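Local coordinates for hydroxyethylthiazole kinase (Pyrococcus horikoshii, PDB 3HPD), which probably transfers a phosphate from ATP, with magnesium as cofactor, to the hydroxyl group of 4-methyl-5-beta-hydroxyethylthiazole, a step in thiamine diphosphate biosynthesis, at residues I54-V60 and I81-K87. Sequence-based numbering, arbitrary orientation.
Sequences IRLADAV and IANELGK
Lys87, just past the end of helix 69-85, hydrogen-bonds through its ammonium to the carbonyls of Ile54 and Arg55 at the C-terminal end of helix 50-56 and of Ala57 just beyond it, inside the ribokinase-like alpha/beta fold. Segment 54-60 leads into strand 59-63, and segment 81-87 closes the helix of the beta-alpha-beta unit that runs on to strand 89-92; Val60 bonds through its backbone to Pro88 and Val90.

Three carbonyl oxygens converge on the ammonium. Lys87 NZ gives hydrogen bonds to Ile54 O at 2.9 Å, in the carbonyl plane and on a lone pair, and to Ala57 O at 2.7 Å, where the C=O...N angle opens to 163°. The bond to Arg55 O is weak. The positive charge probably offsets the partial negative charge of the helix end. Bends at chi2 (-58°) and chi4 (71°) kink the lysine chain, with CG near Ile54 O and CD and CE near Ala57 O, before NZ reaches the oxygens. Asp58 makes no salt bridge with Lys87, its OD1 standing 5.6 Å from Lys87 NZ; its OD2 takes a hydrogen bond from Leu17 N.

Beside this polar grip lies an apolar seam. Ile54 points at helix 69-85, its CD1 lying 3.8 Å from Ile81 CG2, while its CG2 branch rests 3.9 Å from Ala82 CA. The Ala82 methyl is shared between Ile54 and Val60 CG2. At the more exposed margin, Leu85 CD1 touches Arg55 CG as the two side chains cross nearly at right angles.

A Schellman motif, with Gly86 at positive phi, ends the helix and turns the chain into Lys87, whose N bonds to Ala82 O at 2.9 Å.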
loop_
_atom_site.group_PDB
_atom_site.type_symbol
_atom_site.label_atom_id
_atom_site.label_comp_id
_atom_site.label_asym_id
_atom_site.label_seq_id
_atom_site.Cartn_x
_atom_site.Cartn_y
_atom_site.Cartn_z
ATOM N N ILE A 54 -13.611 -17.913 -2.338
ATOM C CA ILE A 54 -14.978 -17.394 -2.322
ATOM C C ILE A 54 -15.884 -18.318 -1.504
ATOM O O ILE A 54 -16.871 -17.878 -0.913
ATOM C CB ILE A 54 -15.523 -17.232 -3.757
ATOM C CG1 ILE A 54 -14.669 -16.203 -4.507
ATOM C CG2 ILE A 54 -16.980 -16.761 -3.723
ATOM C CD1 ILE A 54 -15.033 -16.035 -5.963
ATOM N N ARG A 55 -15.537 -19.600 -1.470
ATOM C CA ARG A 55 -16.295 -20.583 -0.697
ATOM C C ARG A 55 -16.089 -20.280 0.781
ATOM O O ARG A 55 -16.996 -20.415 1.605
ATOM C CB ARG A 55 -15.778 -21.992 -0.979
ATOM C CG ARG A 55 -16.235 -22.606 -2.288
ATOM C CD ARG A 55 -15.582 -23.967 -2.468
ATOM N NE ARG A 55 -16.180 -24.747 -3.549
ATOM C CZ ARG A 55 -15.898 -26.026 -3.777
ATOM N NH1 ARG A 55 -15.028 -26.660 -2.999
ATOM N NH2 ARG A 55 -16.490 -26.674 -4.772
ATOM N N LEU A 56 -14.867 -19.875 1.098
ATOM C CA LEU A 56 -14.465 -19.556 2.459
ATOM C C LEU A 56 -15.078 -18.239 2.935
ATOM O O LEU A 56 -15.459 -18.107 4.099
ATOM C CB LEU A 56 -12.937 -19.466 2.506
ATOM C CG LEU A 56 -12.143 -20.129 3.629
ATOM C CD1 LEU A 56 -12.671 -21.522 3.897
ATOM C CD2 LEU A 56 -10.672 -20.176 3.227
ATOM N N ALA A 57 -15.182 -17.282 2.018
ATOM C CA ALA A 57 -15.707 -15.949 2.313
ATOM C C ALA A 57 -17.206 -15.847 2.553
ATOM O O ALA A 57 -17.974 -16.734 2.186
ATOM C CB ALA A 57 -15.310 -14.989 1.194
ATOM N N ASP A 58 -17.610 -14.739 3.170
ATOM C CA ASP A 58 -19.011 -14.475 3.459
ATOM C C ASP A 58 -19.546 -13.401 2.518
ATOM O O ASP A 58 -20.754 -13.192 2.411
ATOM C CB ASP A 58 -19.165 -14.036 4.916
ATOM C CG ASP A 58 -18.752 -15.120 5.887
ATOM O OD1 ASP A 58 -19.325 -16.227 5.799
ATOM O OD2 ASP A 58 -17.857 -14.875 6.727
ATOM N N ALA A 59 -18.631 -12.727 1.831
ATOM C CA ALA A 59 -18.994 -11.686 0.884
ATOM C C ALA A 59 -17.795 -11.412 -0.012
ATOM O O ALA A 59 -16.653 -11.680 0.366
ATOM C CB ALA A 59 -19.404 -10.417 1.622
ATOM N N VAL A 60 -18.061 -10.891 -1.205
ATOM C CA VAL A 60 -17.002 -10.582 -2.155
ATOM C C VAL A 60 -17.086 -9.122 -2.585
ATOM O O VAL A 60 -18.149 -8.644 -2.972
ATOM C CB VAL A 60 -17.104 -11.481 -3.418
ATOM C CG1 VAL A 60 -16.005 -11.121 -4.410
ATOM C CG2 VAL A 60 -16.998 -12.950 -3.022
ATOM N N ILE A 81 -18.697 -17.249 -9.757
ATOM C CA ILE A 81 -18.567 -18.192 -8.646
ATOM C C ILE A 81 -19.408 -17.748 -7.449
ATOM O O ILE A 81 -20.156 -18.543 -6.872
ATOM C CB ILE A 81 -17.092 -18.319 -8.201
ATOM C CG1 ILE A 81 -16.269 -18.962 -9.320
ATOM C CG2 ILE A 81 -16.996 -19.136 -6.918
ATOM C CD1 ILE A 81 -14.783 -19.000 -9.041
ATOM N N ALA A 82 -19.287 -16.476 -7.080
ATOM C CA ALA A 82 -20.039 -15.937 -5.956
ATOM C C ALA A 82 -21.543 -16.064 -6.180
ATOM O O ALA A 82 -22.277 -16.423 -5.264
ATOM C CB ALA A 82 -19.664 -14.470 -5.720
ATOM N N ASN A 83 -22.007 -15.768 -7.391
ATOM C CA ASN A 83 -23.436 -15.871 -7.666
ATOM C C ASN A 83 -23.931 -17.314 -7.597
ATOM O O ASN A 83 -25.038 -17.568 -7.131
ATOM C CB ASN A 83 -23.780 -15.256 -9.025
ATOM C CG ASN A 83 -23.883 -13.744 -8.965
ATOM O OD1 ASN A 83 -24.358 -13.188 -7.976
ATOM N ND2 ASN A 83 -23.455 -13.073 -10.028
ATOM N N GLU A 84 -23.116 -18.258 -8.051
ATOM C CA GLU A 84 -23.511 -19.662 -7.996
ATOM C C GLU A 84 -23.666 -20.101 -6.540
ATOM O O GLU A 84 -24.581 -20.853 -6.206
ATOM C CB GLU A 84 -22.466 -20.551 -8.684
ATOM C CG GLU A 84 -22.205 -20.204 -10.140
ATOM C CD GLU A 84 -21.287 -21.198 -10.832
ATOM O OE1 GLU A 84 -20.368 -21.728 -10.172
ATOM O OE2 GLU A 84 -21.475 -21.440 -12.044
ATOM N N LEU A 85 -22.775 -19.618 -5.678
ATOM C CA LEU A 85 -22.793 -19.968 -4.258
ATOM C C LEU A 85 -23.744 -19.115 -3.425
ATOM O O LEU A 85 -24.090 -19.473 -2.297
ATOM C CB LEU A 85 -21.384 -19.846 -3.673
ATOM C CG LEU A 85 -20.315 -20.819 -4.177
ATOM C CD1 LEU A 85 -18.933 -20.321 -3.772
ATOM C CD2 LEU A 85 -20.574 -22.207 -3.602
ATOM N N GLY A 86 -24.155 -17.979 -3.970
ATOM C CA GLY A 86 -25.046 -17.114 -3.224
ATOM C C GLY A 86 -24.303 -16.207 -2.260
ATOM O O GLY A 86 -24.864 -15.773 -1.257
ATOM N N LYS A 87 -23.032 -15.936 -2.540
ATOM C CA LYS A 87 -22.257 -15.039 -1.689
ATOM C C LYS A 87 -22.510 -13.622 -2.215
ATOM O O LYS A 87 -22.351 -13.361 -3.407
ATOM C CB LYS A 87 -20.763 -15.374 -1.768
ATOM C CG LYS A 87 -20.397 -16.781 -1.291
ATOM C CD LYS A 87 -20.831 -17.019 0.151
ATOM C CE LYS A 87 -20.537 -18.448 0.606
ATOM N NZ LYS A 87 -19.090 -18.720 0.798
#